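Local coordinates for protein phenylacetaldehyde dehydrogenase (Burkholderia cenocepacia, PDB 4O5H) that probably oxidises phenylacetaldehyde to phenylacetate with NAD+ as the electron acceptor, as a member of the aldehyde dehydrogenase family, at residues A[17-21]-A[22-26]; A[222-226]-A[227-231]; A[349-352]-A[353-356]; A[135-138]-A[139-142]. All blocks are in the same frame, centred on the assembly; numbering follows the deposited sequence. Where two conformers were deposited one is given.

Contact 1 (A[17-21]-A[22-26]); sequences FALLD and ATRAF
The first turn of helix 21-28 is where Leu19 and Leu20, at the end of an extended loop, meet Thr23 and Arg24. Leu20 holds the N-cap position with a hydrocarbon side chain, which cannot itself cap the N-H groups of the first turn. The first helical bonds follow: Leu20 O accepts Arg24 N at 3.1 Å, close to straight at 166°, and Asp21 O takes Ala25 N at 2.9 Å.

In the conformer described, one of two modelled for Arg24, the side chain folds back over the incoming loop. It crosses that of Leu19 at about a right angle, and one guanidinium face lies over Leu19, with Leu19 CB 3.7 Å above the guanidinium plane of Arg24. With a second conformer present, this placement is less certain than the backbone.

On another side of the turn, Thr23 OG1 sits beside its backbone N (chi1 -57°) and comes to 3.6 Å from Leu20 CB. Its polar partner is Glu114 on helix 109-120, whose OE1 also receives Leu20 N. The contact is thus the first turn of an alpha-helix entered from an extended segment and tied through Glu114 to helix 109-120.

Contact 2 (A[222-226]-A[227-231]); sequences ELIQA and AGFPD
Ile224 and Phe229 pack against each other across the C-terminal end of helix 215-227, and this is the tight side of the contact. Ile224 CG2 lies 3.8 Å from Phe229 CD2, the two side chains meeting at a slant. CG2 gets there because it stands anti to the backbone N of Ile224, while CG1 lies beside that N (chi1 -74°). The ring also turns its edge to the backbone: Ile224 O lies in the ring plane, 3.4 Å from Phe229 CD2. Leu97 and Leu101 of helix 91-107 pack against Phe229 and Ile224 respectively, and Leu104 of that helix meets Ala227.

The backbone closes the helix at the same place. Ala227 N bonds to Leu223 O at 2.8 Å, Gly228 N to Gln225 O at 3.1 Å, and Phe229 N to Ile224 O at 3.4 Å, this last weak but fairly straight at 164°. Gly228 has positive phi (105°), a conformation open mainly to glycine.

The other side is loose and wet. Gln225 NE2 and Asp231 OD1 stay 4.3 Å apart, and a water joins them, accepting from NE2 at 3.0 Å and donating to OD1 at 2.6 Å. Gln225 OE1 is taken by Trp39, so both ends of the amide are engaged. Glycine at positive phi, bonds back into the last turn and an apolar pair across them make up a Schellman motif.

Contact 3 (A[349-352]-A[353-356]); sequences GMDP and ATQI
The chain reverses here in a type I beta turn from Asp351 to Thr354, closed by Thr354 N donating to Asp351 O at 2.9 Å, with Pro352 and Ala353 at the corner. The Asp351 side chain adds a second grip. With CG anti to the backbone N (chi1 -179°), the carboxylate swings over the corner and OD1 accepts Ala353 N at 2.8 Å. The N-H comes from above the carboxylate plane, 47° out of it, yet the bond is fairly straight at 160°. Ala353 CB closes over the same oxygen, Asp351 OD1, at 3.3 Å.

Thr354 OG1 faces the start of the turn, 3.6 Å from Asp351 CB, and is hydrogen-bonded to the carbonyl of Pro348, which fixes the hydroxyl. A water gives one proton to Thr354 OG1 at 2.8 Å and makes a weaker bond to Asp351 OD2, while another water links Pro352 O and Thr354 O.

Phe17 packs on Asp351 and Pro352, so the N-terminal loop lies against this bend. A main-chain N-H held by an aspartate oxygen two residues earlier is an Asx turn, here superposed on the beta turn. The aspartate thus spends one carboxylate oxygen on the backbone and the other, weakly, on a water, an environment that would probably favour its charged form.

Contact 4 (A[135-138]-A[139-142]); sequences AAQC and FRYM
Arg140 reaches back along helix 124-145 toward Gln137, one turn earlier. From CB, which lies 3.7 Å from both Ala136 O and Gln137 O, the chain leaves anti to the backbone N (chi1 -178°) and bends at chi3. CD then passes 4.0 Å from Gln137 OE1, and the tip brings NH1 to 3.4 Å from that oxygen in a weak hydrogen bond of 151°. The amide reaches it because the Gln137 chain itself bends at chi2 (-77°). The amide stands nearly perpendicular to the guanidinium and meets it at the edge, near its plane. The charge is met more firmly from helix 91-107, where Glu106 takes NH1 and Asp103 takes NH2 in salt bridges. The glutamine is therefore a secondary partner, and it also packs on Pro159 of the second subunit.

On the buried side, Phe139 brings CD2 to 3.3 Å from Ala135 O at a slant, while its ring packs against Leu101 and Ile105 and against Ala192 and Ala196 of helix 187-201. Cys138 SG rests 4.2 Å from Met142 CG.

Along the backbone the N-H groups of Phe139, Arg140, Tyr141 and Met142 bond to the carbonyls four residues earlier. These i, i+4 bonds, with Arg140 salt-bridged to helix 91-107, are those of an amphipathic alpha-helix packed between helices 91-107 and 187-201.

Overall arrangement
From the N terminus, contact 1 comes first, bringing a loop into helix 21-28; contact 4 follows within helix 124-145, contact 2 ends helix 215-227, and contact 3 turns the chain between helices 330-343 and 362-378. Each is local and closes no long loop, and the four run in series without nesting or crossing. Space joins them instead. Leu19 of contact 1 packs on Met350 of contact 3, and Phe26 of contact 1 touches Glu222 of contact 2. Contacts 2 and 4 approach to about 5 Å between nearest atoms without touching, and helix 91-107 packs against both. The N-terminal segment thereby ties the 349-356 loop to helix 215-227.

Contact 1 (A[17-21]-A[22-26])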
loop_
_atom_site.group_PDB
_atom_site.type_symbol
_atom_site.label_atom_id
_atom_site.label_comp_id
_atom_site.label_asym_id
_atom_site.label_seq_id
_atom_site.Cartn_x
_atom_site.Cartn_y
_atom_site.Cartn_z
ATOM N N PHE A 17 21.413 -33.063 -23.874
ATOM C CA PHE A 17 21.159 -33.593 -22.527
ATOM C C PHE A 17 19.776 -34.171 -22.475
ATOM O O PHE A 17 18.873 -33.619 -23.073
ATOM C CB PHE A 17 21.349 -32.441 -21.541
ATOM C CG PHE A 17 22.797 -32.109 -21.344
ATOM C CD1 PHE A 17 23.622 -33.004 -20.648
ATOM C CD2 PHE A 17 23.361 -30.992 -21.945
ATOM C CE1 PHE A 17 24.985 -32.768 -20.500
ATOM C CE2 PHE A 17 24.715 -30.751 -21.804
ATOM C CZ PHE A 17 25.533 -31.636 -21.082
ATOM N N ALA A 18 19.603 -35.283 -21.772
ATOM C CA ALA A 18 18.349 -36.023 -21.837
ATOM C C ALA A 18 17.255 -35.245 -21.129
ATOM O O ALA A 18 17.510 -34.509 -20.203
ATOM C CB ALA A 18 18.510 -37.393 -21.199
ATOM N N LEU A 19 16.025 -35.427 -21.576
ATOM C CA LEU A 19 14.884 -34.804 -20.958
ATOM C C LEU A 19 13.936 -35.903 -20.564
ATOM O O LEU A 19 13.876 -36.925 -21.227
ATOM C CB LEU A 19 14.174 -33.908 -21.959
ATOM C CG LEU A 19 14.890 -32.654 -22.418
ATOM C CD1 LEU A 19 14.039 -31.944 -23.436
ATOM C CD2 LEU A 19 15.168 -31.749 -21.239
ATOM N N LEU A 20 13.149 -35.657 -19.521
ATOM C CA LEU A 20 12.100 -36.593 -19.172
ATOM C C LEU A 20 11.137 -36.703 -20.335
ATOM O O LEU A 20 10.864 -35.723 -21.045
ATOM C CB LEU A 20 11.351 -36.153 -17.903
ATOM C CG LEU A 20 12.139 -36.175 -16.592
ATOM C CD1 LEU A 20 11.267 -35.629 -15.493
ATOM C CD2 LEU A 20 12.593 -37.574 -16.231
ATOM N N ASP A 21 10.549 -37.881 -20.471
ATOM C CA ASP A 21 9.434 -38.060 -21.388
ATOM C C ASP A 21 8.323 -37.036 -21.150
ATOM O O ASP A 21 7.747 -36.497 -22.118
ATOM C CB ASP A 21 8.857 -39.473 -21.272
ATOM C CG ASP A 21 9.779 -40.541 -21.834
ATOM O OD1 ASP A 21 10.787 -40.224 -22.516
ATOM O OD2 ASP A 21 9.459 -41.740 -21.613
ATOM N N ALA A 22 7.992 -36.763 -19.885
ATOM C CA ALA A 22 6.907 -35.830 -19.579
ATOM C C ALA A 22 7.226 -34.427 -20.132
ATOM O O ALA A 22 6.332 -33.740 -20.628
ATOM C CB ALA A 22 6.625 -35.766 -18.076
ATOM N N THR A 23 8.478 -34.015 -19.987
ATOM C CA THR A 23 8.943 -32.720 -20.414
ATOM C C THR A 23 8.792 -32.624 -21.924
ATOM O O THR A 23 8.258 -31.641 -22.447
ATOM C CB THR A 23 10.426 -32.506 -20.038
ATOM O OG1 THR A 23 10.613 -32.667 -18.622
ATOM C CG2 THR A 23 10.885 -31.107 -20.456
ATOM N N ARG A 24 9.223 -33.671 -22.623
ATOM C CA ARG A 24 9.103 -33.722 -24.077
ATOM C C ARG A 24 7.631 -33.641 -24.515
ATOM O O ARG A 24 7.287 -32.917 -25.441
ATOM C CB ARG A 24 9.808 -34.968 -24.658
ATOM C CG ARG A 24 11.331 -34.820 -24.684
ATOM C CD ARG A 24 12.005 -35.935 -25.499
ATOM N NE ARG A 24 13.410 -36.119 -25.137
ATOM C CZ ARG A 24 14.411 -35.325 -25.520
ATOM N NH1 ARG A 24 14.192 -34.269 -26.302
ATOM N NH2 ARG A 24 15.638 -35.588 -25.109
ATOM N N ALA A 25 6.770 -34.374 -23.847
ATOM C CA ALA A 25 5.339 -34.358 -24.174
ATOM C C ALA A 25 4.739 -32.980 -23.962
ATOM O O ALA A 25 3.912 -32.533 -24.746
ATOM C CB ALA A 25 4.567 -35.395 -23.333
ATOM N N PHE A 26 5.115 -32.325 -22.867
ATOM C CA PHE A 26 4.591 -31.008 -22.613
ATOM C C PHE A 26 5.046 -30.040 -23.700
ATOM O O PHE A 26 4.254 -29.261 -24.197
ATOM C CB PHE A 26 5.045 -30.503 -21.239
ATOM C CG PHE A 26 4.604 -29.096 -20.939
ATOM C CD1 PHE A 26 3.313 -28.815 -20.545
ATOM C CD2 PHE A 26 5.495 -28.067 -21.043
ATOM C CE1 PHE A 26 2.909 -27.519 -20.271
ATOM C CE2 PHE A 26 5.115 -26.763 -20.754
ATOM C CZ PHE A 26 3.822 -26.494 -20.353
#

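Contact 2 (A[222-226]-A[227-231])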
loop_
_atom_site.group_PDB
_atom_site.type_symbol
_atom_site.label_atom_id
_atom_site.label_comp_id
_atom_site.label_asym_id
_atom_site.label_seq_id
_atom_site.Cartn_x
_atom_site.Cartn_y
_atom_site.Cartn_z
ATOM N N GLU A 222 -2.093 -26.624 -15.014
ATOM C CA GLU A 222 -2.495 -28.034 -15.067
ATOM C C GLU A 222 -2.517 -28.639 -13.651
ATOM O O GLU A 222 -3.474 -29.355 -13.291
ATOM C CB GLU A 222 -1.565 -28.831 -15.960
ATOM C CG GLU A 222 -1.558 -28.336 -17.421
ATOM C CD GLU A 222 -0.712 -29.198 -18.334
ATOM O OE1 GLU A 222 -0.132 -30.189 -17.866
ATOM O OE2 GLU A 222 -0.627 -28.891 -19.546
ATOM N N LEU A 223 -1.487 -28.349 -12.848
ATOM C CA LEU A 223 -1.404 -28.912 -11.507
ATOM C C LEU A 223 -2.518 -28.321 -10.604
ATOM O O LEU A 223 -3.065 -29.004 -9.744
ATOM C CB LEU A 223 0.012 -28.682 -10.900
ATOM C CG LEU A 223 1.182 -29.310 -11.690
ATOM C CD1 LEU A 223 2.498 -29.028 -10.999
ATOM C CD2 LEU A 223 1.020 -30.807 -11.858
ATOM N N ILE A 224 -2.836 -27.048 -10.812
ATOM C CA ILE A 224 -3.892 -26.378 -10.066
ATOM C C ILE A 224 -5.241 -27.048 -10.354
ATOM O O ILE A 224 -6.001 -27.356 -9.405
ATOM C CB ILE A 224 -3.912 -24.879 -10.373
ATOM C CG1 ILE A 224 -2.733 -24.187 -9.684
ATOM C CG2 ILE A 224 -5.230 -24.229 -9.957
ATOM C CD1 ILE A 224 -2.486 -22.753 -10.120
ATOM N N GLN A 225 -5.505 -27.370 -11.630
ATOM C CA GLN A 225 -6.716 -28.095 -11.959
ATOM C C GLN A 225 -6.668 -29.459 -11.329
ATOM O O GLN A 225 -7.662 -29.924 -10.769
ATOM C CB GLN A 225 -6.911 -28.275 -13.469
ATOM C CG GLN A 225 -7.151 -27.005 -14.202
ATOM C CD GLN A 225 -7.782 -27.271 -15.576
ATOM O OE1 GLN A 225 -7.363 -28.181 -16.319
ATOM N NE2 GLN A 225 -8.794 -26.481 -15.906
ATOM N N ALA A 226 -5.513 -30.118 -11.407
ATOM C CA ALA A 226 -5.420 -31.478 -10.874
ATOM C C ALA A 226 -5.630 -31.499 -9.354
ATOM O O ALA A 226 -6.122 -32.481 -8.805
ATOM C CB ALA A 226 -4.106 -32.093 -11.262
ATOM N N ALA A 227 -5.257 -30.407 -8.680
ATOM C CA ALA A 227 -5.418 -30.307 -7.239
ATOM C C ALA A 227 -6.875 -30.114 -6.808
ATOM O O ALA A 227 -7.223 -30.441 -5.704
ATOM C CB ALA A 227 -4.531 -29.209 -6.651
ATOM N N GLY A 228 -7.725 -29.675 -7.717
ATOM C CA GLY A 228 -9.150 -29.598 -7.498
ATOM C C GLY A 228 -9.675 -28.185 -7.258
ATOM O O GLY A 228 -10.797 -28.016 -6.847
ATOM N N PHE A 229 -8.907 -27.150 -7.596
ATOM C CA PHE A 229 -9.444 -25.779 -7.415
ATOM C C PHE A 229 -10.625 -25.506 -8.340
ATOM O O PHE A 229 -10.595 -25.894 -9.468
ATOM C CB PHE A 229 -8.359 -24.749 -7.612
ATOM C CG PHE A 229 -7.349 -24.725 -6.473
ATOM C CD1 PHE A 229 -7.578 -23.945 -5.355
ATOM C CD2 PHE A 229 -6.196 -25.512 -6.519
ATOM C CE1 PHE A 229 -6.677 -23.928 -4.304
ATOM C CE2 PHE A 229 -5.303 -25.534 -5.457
ATOM C CZ PHE A 229 -5.528 -24.721 -4.362
ATOM N N PRO A 230 -11.660 -24.811 -7.851
ATOM C CA PRO A 230 -12.800 -24.550 -8.713
ATOM C C PRO A 230 -12.389 -23.687 -9.896
ATOM O O PRO A 230 -11.465 -22.875 -9.801
ATOM C CB PRO A 230 -13.742 -23.766 -7.799
ATOM C CG PRO A 230 -13.454 -24.271 -6.433
ATOM C CD PRO A 230 -11.972 -24.536 -6.440
ATOM N N ASP A 231 -13.079 -23.865 -10.995
ATOM C CA ASP A 231 -12.805 -23.090 -12.187
ATOM C C ASP A 231 -12.909 -21.578 -11.940
ATOM O O ASP A 231 -13.823 -21.103 -11.245
ATOM C CB ASP A 231 -13.786 -23.476 -13.307
ATOM C CG ASP A 231 -13.562 -24.894 -13.802
ATOM O OD1 ASP A 231 -12.401 -25.356 -13.942
ATOM O OD2 ASP A 231 -14.560 -25.560 -14.027
HETATM O O HOH W 1 -9.937 -24.616 -13.783
#

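Contact 3 (A[349-352]-A[353-356])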
loop_
_atom_site.group_PDB
_atom_site.type_symbol
_atom_site.label_atom_id
_atom_site.label_comp_id
_atom_site.label_asym_id
_atom_site.label_seq_id
_atom_site.Cartn_x
_atom_site.Cartn_y
_atom_site.Cartn_z
ATOM N N GLY A 349 21.853 -24.591 -19.474
ATOM C CA GLY A 349 21.347 -24.884 -18.143
ATOM C C GLY A 349 21.090 -26.354 -17.890
ATOM O O GLY A 349 21.144 -26.819 -16.752
ATOM N N MET A 350 20.837 -27.100 -18.945
ATOM C CA MET A 350 20.598 -28.514 -18.781
ATOM C C MET A 350 21.865 -29.336 -18.513
ATOM O O MET A 350 21.756 -30.489 -18.117
ATOM C CB MET A 350 19.848 -29.072 -19.987
ATOM C CG MET A 350 18.366 -28.766 -20.005
ATOM S SD MET A 350 17.466 -29.513 -18.633
ATOM C CE MET A 350 17.915 -31.235 -18.796
ATOM N N ASP A 351 23.053 -28.744 -18.663
ATOM C CA ASP A 351 24.312 -29.436 -18.357
ATOM C C ASP A 351 24.586 -29.293 -16.871
ATOM O O ASP A 351 24.644 -28.180 -16.370
ATOM C CB ASP A 351 25.454 -28.798 -19.170
ATOM C CG ASP A 351 26.823 -29.461 -18.945
ATOM O OD1 ASP A 351 27.042 -30.186 -17.960
ATOM O OD2 ASP A 351 27.701 -29.185 -19.771
ATOM N N PRO A 352 24.770 -30.418 -16.154
ATOM C CA PRO A 352 24.948 -30.335 -14.722
ATOM C C PRO A 352 26.237 -29.615 -14.358
ATOM O O PRO A 352 26.351 -29.144 -13.250
ATOM C CB PRO A 352 25.019 -31.797 -14.262
ATOM C CG PRO A 352 24.785 -32.650 -15.440
ATOM C CD PRO A 352 24.549 -31.800 -16.636
ATOM N N ALA A 353 27.180 -29.502 -15.277
ATOM C CA ALA A 353 28.393 -28.743 -15.002
ATOM C C ALA A 353 28.194 -27.224 -15.036
ATOM O O ALA A 353 29.050 -26.492 -14.578
ATOM C CB ALA A 353 29.480 -29.140 -15.985
ATOM N N THR A 354 27.073 -26.751 -15.570
ATOM C CA THR A 354 26.925 -25.331 -15.832
ATOM C C THR A 354 26.722 -24.591 -14.537
ATOM O O THR A 354 25.872 -24.961 -13.735
ATOM C CB THR A 354 25.758 -25.046 -16.774
ATOM O OG1 THR A 354 26.104 -25.428 -18.099
ATOM C CG2 THR A 354 25.404 -23.557 -16.758
ATOM N N GLN A 355 27.482 -23.530 -14.337
ATOM C CA GLN A 355 27.265 -22.631 -13.221
ATOM C C GLN A 355 26.658 -21.308 -13.620
ATOM O O GLN A 355 25.977 -20.679 -12.812
ATOM C CB GLN A 355 28.594 -22.376 -12.518
ATOM C CG GLN A 355 29.228 -23.642 -12.013
ATOM C CD GLN A 355 30.646 -23.411 -11.537
ATOM O OE1 GLN A 355 31.554 -23.175 -12.327
ATOM N NE2 GLN A 355 30.847 -23.544 -10.245
ATOM N N ILE A 356 26.924 -20.867 -14.841
ATOM C CA ILE A 356 26.363 -19.644 -15.389
ATOM C C ILE A 356 25.665 -19.984 -16.706
ATOM O O ILE A 356 26.329 -20.396 -17.659
ATOM C CB ILE A 356 27.497 -18.635 -15.645
ATOM C CG1 ILE A 356 27.981 -18.047 -14.325
ATOM C CG2 ILE A 356 27.082 -17.513 -16.560
ATOM C CD1 ILE A 356 27.078 -16.966 -13.767
HETATM O O HOH W 2 28.437 -26.447 -19.156
HETATM O O HOH W 3 24.516 -27.108 -12.755
#

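Contact 4 (A[135-138]-A[139-142])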
loop_
_atom_site.group_PDB
_atom_site.type_symbol
_atom_site.label_atom_id
_atom_site.label_comp_id
_atom_site.label_asym_id
_atom_site.label_seq_id
_atom_site.Cartn_x
_atom_site.Cartn_y
_atom_site.Cartn_z
ATOM N N ALA A 135 8.863 -23.096 -4.497
ATOM C CA ALA A 135 7.506 -22.878 -4.998
ATOM C C ALA A 135 6.546 -23.782 -4.254
ATOM O O ALA A 135 5.527 -23.334 -3.782
ATOM C CB ALA A 135 7.421 -23.119 -6.479
ATOM N N ALA A 136 6.885 -25.048 -4.166
ATOM C CA ALA A 136 6.087 -25.994 -3.406
ATOM C C ALA A 136 5.956 -25.588 -1.948
ATOM O O ALA A 136 4.860 -25.617 -1.374
ATOM C CB ALA A 136 6.657 -27.410 -3.521
ATOM N N GLN A 137 7.070 -25.221 -1.325
ATOM C CA GLN A 137 7.011 -24.843 0.071
ATOM C C GLN A 137 6.188 -23.579 0.287
ATOM O O GLN A 137 5.590 -23.429 1.334
ATOM C CB GLN A 137 8.413 -24.658 0.699
ATOM C CG GLN A 137 9.195 -25.940 0.813
ATOM C CD GLN A 137 8.751 -26.839 1.971
ATOM O OE1 GLN A 137 7.697 -26.648 2.588
ATOM N NE2 GLN A 137 9.533 -27.867 2.214
ATOM N N CYS A 138 6.190 -22.657 -0.683
ATOM C CA CYS A 138 5.391 -21.456 -0.556
ATOM C C CYS A 138 3.912 -21.821 -0.482
ATOM O O CYS A 138 3.209 -21.353 0.390
ATOM C CB CYS A 138 5.614 -20.513 -1.727
ATOM S SG CYS A 138 4.747 -18.937 -1.535
ATOM N N PHE A 139 3.435 -22.703 -1.382
ATOM C CA PHE A 139 2.064 -23.177 -1.280
ATOM C C PHE A 139 1.781 -23.895 0.044
ATOM O O PHE A 139 0.731 -23.713 0.624
ATOM C CB PHE A 139 1.693 -24.076 -2.463
ATOM C CG PHE A 139 1.411 -23.309 -3.748
ATOM C CD1 PHE A 139 0.238 -22.573 -3.867
ATOM C CD2 PHE A 139 2.339 -23.289 -4.779
ATOM C CE1 PHE A 139 -0.020 -21.837 -5.017
ATOM C CE2 PHE A 139 2.083 -22.565 -5.957
ATOM C CZ PHE A 139 0.907 -21.830 -6.062
ATOM N N ARG A 140 2.722 -24.706 0.515
ATOM C CA ARG A 140 2.501 -25.442 1.773
ATOM C C ARG A 140 2.451 -24.474 2.978
ATOM O O ARG A 140 1.539 -24.557 3.831
ATOM C CB ARG A 140 3.595 -26.515 1.990
ATOM C CG ARG A 140 3.381 -27.329 3.271
ATOM C CD ARG A 140 4.267 -28.546 3.307
ATOM N NE ARG A 140 3.979 -29.468 2.229
ATOM C CZ ARG A 140 4.840 -29.827 1.278
ATOM N NH1 ARG A 140 6.072 -29.350 1.230
ATOM N NH2 ARG A 140 4.470 -30.694 0.330
ATOM N N TYR A 141 3.434 -23.565 3.040
ATOM C CA TYR A 141 3.504 -22.579 4.138
ATOM C C TYR A 141 2.203 -21.761 4.184
ATOM O O TYR A 141 1.539 -21.651 5.234
ATOM C CB TYR A 141 4.730 -21.701 3.977
ATOM C CG TYR A 141 4.801 -20.531 4.939
ATOM C CD1 TYR A 141 5.322 -20.678 6.194
ATOM C CD2 TYR A 141 4.249 -19.298 4.599
ATOM C CE1 TYR A 141 5.351 -19.615 7.087
ATOM C CE2 TYR A 141 4.246 -18.237 5.489
ATOM C CZ TYR A 141 4.823 -18.404 6.729
ATOM O OH TYR A 141 4.813 -17.340 7.628
ATOM N N MET A 142 1.786 -21.229 3.028
ATOM C CA MET A 142 0.575 -20.412 2.979
ATOM C C MET A 142 -0.705 -21.210 3.234
ATOM O O MET A 142 -1.661 -20.683 3.771
ATOM C CB MET A 142 0.502 -19.669 1.625
ATOM C CG MET A 142 1.666 -18.694 1.380
ATOM S SD MET A 142 1.669 -17.337 2.561
ATOM C CE MET A 142 3.324 -16.712 2.277
#